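Local coordinates for protein KDGF (Halomonas sp., PDB 5FQ0) that belongs to the cupin family, binds nickel and probably converts unsaturated uronates to their linear ketonised forms, at residues B[48-52]-B[53-57]; B[74-77]-B[78-81]. All blocks are in the same frame, centred on the assembly; numbering follows the deposited sequence.

Contact 1: B[48-52]-B[53-57]; sequences HQHER and HDQIG. With NI (nickel (II) ion), chain H.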
# COMPACT_ATOMS: atom_id res chain seq x y z
N HIS B 48 -14.36 4.26 13.19
CA HIS B 48 -15.45 4.21 12.23
C HIS B 48 -15.35 2.83 11.54
O HIS B 48 -14.38 2.08 11.74
CB HIS B 48 -15.29 5.35 11.21
CG HIS B 48 -14.05 5.21 10.39
ND1 HIS B 48 -12.79 5.49 10.90
CD2 HIS B 48 -13.84 4.71 9.15
CE1 HIS B 48 -11.88 5.24 9.98
NE2 HIS B 48 -12.49 4.76 8.91
N GLN B 49 -16.37 2.51 10.76
CA GLN B 49 -16.50 1.25 10.02
C GLN B 49 -16.82 1.66 8.62
O GLN B 49 -17.45 2.70 8.41
CB GLN B 49 -17.77 0.52 10.45
CG GLN B 49 -17.71 -0.25 11.73
CD GLN B 49 -18.85 -1.24 11.84
OE1 GLN B 49 -19.81 -1.18 11.07
NE2 GLN B 49 -18.73 -2.19 12.78
N HIS B 50 -16.46 0.83 7.65
CA HIS B 50 -17.00 1.00 6.32
C HIS B 50 -18.00 -0.11 6.01
O HIS B 50 -17.69 -1.28 6.14
CB HIS B 50 -15.88 1.06 5.28
CG HIS B 50 -14.83 2.05 5.65
ND1 HIS B 50 -15.04 3.41 5.60
CD2 HIS B 50 -13.57 1.88 6.13
CE1 HIS B 50 -13.95 4.03 6.02
NE2 HIS B 50 -13.04 3.12 6.33
N GLU B 51 -19.21 0.29 5.62
CA GLU B 51 -20.25 -0.65 5.18
C GLU B 51 -19.79 -1.44 3.95
O GLU B 51 -20.03 -2.64 3.85
CB GLU B 51 -21.54 0.14 4.87
CG GLU B 51 -22.60 -0.59 4.06
CD GLU B 51 -23.50 -1.44 4.95
OE1 GLU B 51 -24.22 -0.84 5.77
OE2 GLU B 51 -23.47 -2.70 4.84
N ARG B 52 -19.10 -0.77 3.03
CA ARG B 52 -18.84 -1.35 1.70
C ARG B 52 -17.38 -1.56 1.31
O ARG B 52 -17.12 -2.08 0.21
CB ARG B 52 -19.49 -0.49 0.59
CG ARG B 52 -21.01 -0.40 0.60
CD ARG B 52 -21.69 -1.78 0.59
NE ARG B 52 -21.34 -2.55 -0.60
CZ ARG B 52 -21.96 -3.67 -1.01
NH1 ARG B 52 -23.00 -4.17 -0.35
NH2 ARG B 52 -21.52 -4.30 -2.10
N HIS B 53 -16.43 -1.08 2.11
CA HIS B 53 -15.01 -1.12 1.68
C HIS B 53 -14.12 -1.91 2.65
O HIS B 53 -14.20 -1.70 3.88
CB HIS B 53 -14.47 0.31 1.55
CG HIS B 53 -15.20 1.16 0.55
ND1 HIS B 53 -16.36 1.85 0.86
CD2 HIS B 53 -14.91 1.46 -0.73
CE1 HIS B 53 -16.75 2.53 -0.20
NE2 HIS B 53 -15.89 2.31 -1.18
N ASP B 54 -13.27 -2.79 2.11
CA ASP B 54 -12.19 -3.36 2.92
C ASP B 54 -11.07 -2.30 2.94
O ASP B 54 -10.95 -1.52 2.00
CB ASP B 54 -11.61 -4.66 2.31
CG ASP B 54 -12.63 -5.81 2.28
OD1 ASP B 54 -13.50 -5.88 3.18
OD2 ASP B 54 -12.49 -6.70 1.40
N GLN B 55 -10.30 -2.27 4.01
CA GLN B 55 -9.23 -1.31 4.19
C GLN B 55 -7.99 -2.00 4.72
O GLN B 55 -8.07 -2.85 5.63
CB GLN B 55 -9.62 -0.18 5.13
CG GLN B 55 -8.53 0.90 5.15
CD GLN B 55 -8.90 2.05 6.04
OE1 GLN B 55 -10.08 2.29 6.24
NE2 GLN B 55 -7.89 2.76 6.59
N ILE B 56 -6.84 -1.65 4.14
CA ILE B 56 -5.55 -1.95 4.77
C ILE B 56 -4.84 -0.62 5.02
O ILE B 56 -4.83 0.26 4.14
CB ILE B 56 -4.68 -2.92 3.90
CG1 ILE B 56 -5.31 -4.34 3.90
CG2 ILE B 56 -3.23 -3.01 4.42
CD1 ILE B 56 -4.71 -5.27 2.88
N GLY B 57 -4.25 -0.47 6.21
CA GLY B 57 -3.36 0.67 6.48
C GLY B 57 -1.93 0.19 6.62
O GLY B 57 -1.59 -0.60 7.52
NI NI H . -11.35 3.60 7.44
O HOH W 1 -18.19 1.82 2.83

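Contact 2: B[74-77]-B[78-81]; sequences RLSP and GDAF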
# COMPACT_ATOMS: atom_id res chain seq x y z
N ARG B 74 0.65 -0.45 18.74
CA ARG B 74 1.55 0.63 18.27
C ARG B 74 2.20 0.10 17.00
O ARG B 74 2.86 -0.92 17.04
CB ARG B 74 2.62 0.97 19.32
CG ARG B 74 3.72 1.95 18.86
CD ARG B 74 4.94 2.03 19.83
NE ARG B 74 4.52 1.99 21.24
CZ ARG B 74 4.72 0.97 22.09
NH1 ARG B 74 5.43 -0.09 21.73
NH2 ARG B 74 4.24 1.04 23.32
N LEU B 75 2.00 0.80 15.89
CA LEU B 75 2.51 0.34 14.57
C LEU B 75 3.55 1.32 14.06
O LEU B 75 3.33 2.54 14.09
CB LEU B 75 1.37 0.23 13.55
CG LEU B 75 0.21 -0.74 13.86
CD1 LEU B 75 -0.69 -0.83 12.64
CD2 LEU B 75 0.65 -2.15 14.27
N SER B 76 4.69 0.80 13.63
CA SER B 76 5.76 1.66 13.09
C SER B 76 5.98 1.29 11.59
O SER B 76 5.25 0.42 11.09
CB SER B 76 7.00 1.47 13.96
OG SER B 76 7.36 0.11 13.91
N PRO B 77 6.92 1.98 10.88
CA PRO B 77 7.13 1.77 9.43
C PRO B 77 7.28 0.32 9.08
O PRO B 77 8.10 -0.36 9.67
CB PRO B 77 8.46 2.50 9.17
CG PRO B 77 8.37 3.67 10.11
CD PRO B 77 7.86 3.01 11.38
N GLY B 78 6.48 -0.17 8.13
CA GLY B 78 6.58 -1.58 7.79
C GLY B 78 5.46 -2.41 8.39
O GLY B 78 5.15 -3.48 7.86
N ASP B 79 4.84 -1.93 9.47
CA ASP B 79 3.70 -2.64 10.06
C ASP B 79 2.40 -2.27 9.39
O ASP B 79 2.32 -1.22 8.73
CB ASP B 79 3.56 -2.37 11.57
CG ASP B 79 4.81 -2.76 12.38
OD1 ASP B 79 5.59 -3.67 12.02
OD2 ASP B 79 5.00 -2.12 13.43
N ALA B 80 1.37 -3.09 9.58
CA ALA B 80 0.07 -2.80 8.96
C ALA B 80 -1.15 -3.28 9.77
O ALA B 80 -1.01 -4.11 10.66
CB ALA B 80 0.02 -3.37 7.54
N PHE B 81 -2.33 -2.76 9.46
CA PHE B 81 -3.58 -3.42 9.90
C PHE B 81 -4.47 -3.72 8.70
O PHE B 81 -4.38 -3.01 7.68
CB PHE B 81 -4.36 -2.57 10.92
CG PHE B 81 -4.98 -1.32 10.35
CD1 PHE B 81 -4.24 -0.14 10.23
CD2 PHE B 81 -6.32 -1.31 9.97
CE1 PHE B 81 -4.80 1.00 9.72
CE2 PHE B 81 -6.91 -0.15 9.47
CZ PHE B 81 -6.16 1.01 9.33

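Contact 1: B[48-52]-B[53-57]
The nickel site of this cupin is where His-50 and Gln-55 meet, and three of its protein ligands come from one run of eight residues, from the end of strand 44-48 through a loop to strand 54-61. NE2 of His-48 binds the nickel at 2.2 Å, NE2 of His-50 at 2.1 Å and OE1 of Gln-55 at 2.2 Å. The separation of 3.1 Å between His-50 NE2 and Gln-55 OE1 is therefore that of two ligands sharing a metal, and the oxygen lies at the edge of the imidazole, near its plane. Ring and amide are turned 42° against each other. Extension carries the amide oxygen from the strand to the nickel: chi1 of -173° turns CG of Gln-55 to the side opposite the backbone nitrogen, and chi2 is also near 180°.

The spacing matches the first conserved cupin motif, HXH(X)3-4E, with Gln-55 where glutamate is usual; His-89, from another strand, is a further ligand. The other end of the amide is also engaged, since Gln-55 NE2 bonds a citrate, probably from the crystallisation liquor, and more weakly Asp-102. On the far side of His-48, ND1 is bonded to Thr-46 O, which fixes the flip of that ring.

At the root of the His-50 side chain, CB packs against the carbonyl O of His-53 at 3.5 Å. A water bridges the loop: it accepts from Arg-52 N at 2.8 Å and lies 2.7 Å from His-53 ND1, in the plane of that ring. Over one face of the His-53 imidazole lies Arg-52 O, 3.8 Å from His-53 CG.

Contact 2: B[74-77]-B[78-81]
From Ser-76 to Asp-79 the backbone makes a type II beta turn, closed by Asp-79 N donating to Ser-76 O at 2.9 Å. Pro-77 and Gly-78 hold its two corners, and Gly-78 has the positive phi, 102°, expected at the second of them; a residue with no beta carbon keeps the carbonyl of Pro-77 unobstructed there. The turn joins strand 71-75 to strand 80-83, which belong to different sheets of the cupin barrel.

The side chain of Asp-79 reaches back across the turn. Its CG lies anti to the carbonyl carbon, beside the backbone N (chi1 -58°), and this brings OD2 to the start of the turn. There OD2 accepts from Ser-76 N at 2.9 Å, through a nearly straight bond of 170°, on its anti side and somewhat out of the carboxylate plane. The hydroxyl of the same serine is a second donor: Ser-76 OG reaches OD2 at 3.3 Å from above that plane, and both donors come from the same face. OD1 is taken by the backbone of a neighbouring chain.

Beside these hydrogen bonds the contact is apolar. CB of Leu-75 meets CB of Asp-79 at 3.9 Å, while Leu-75 CD2 lies 4.0 Å from Asp-79 CB. The other methyl, CD1, lies 3.8 Å from Ala-80 C and also meets the edge of the Phe-81 ring, 4.3 Å from Phe-81 CD1. Val-66 of strand 64-68 touches both Leu-75 and Phe-81.

With two donors on OD2 and a further partner on OD1, buried Asp-79 is probably stabilised as a carboxylate, so that one side chain braces the turn and meets the subunit interface.

In the fold
Contacts 1 and 2 have centres about 17 Å apart, yet they meet where strands 54-61 and 80-83 run side by side: Gly-57 N lies 2.9 Å from Phe-81 O, a probable backbone hydrogen bond, and Gln-55 NE2 packs 3.7 Å from Phe-81 CZ. Phe-81 of contact 2 thus borders the amide that serves the nickel in contact 1. Contact 1 is partly buried, with exposed residues at its loop, and is organised by metal coordination and a water. Contact 2, more deeply buried, relies on direct hydrogen bonds and hydrocarbon packing, and its Ala-80 and Phe-81 pair in an antiparallel ladder with a strand of the neighbouring chain, so the sheet runs on across the interface.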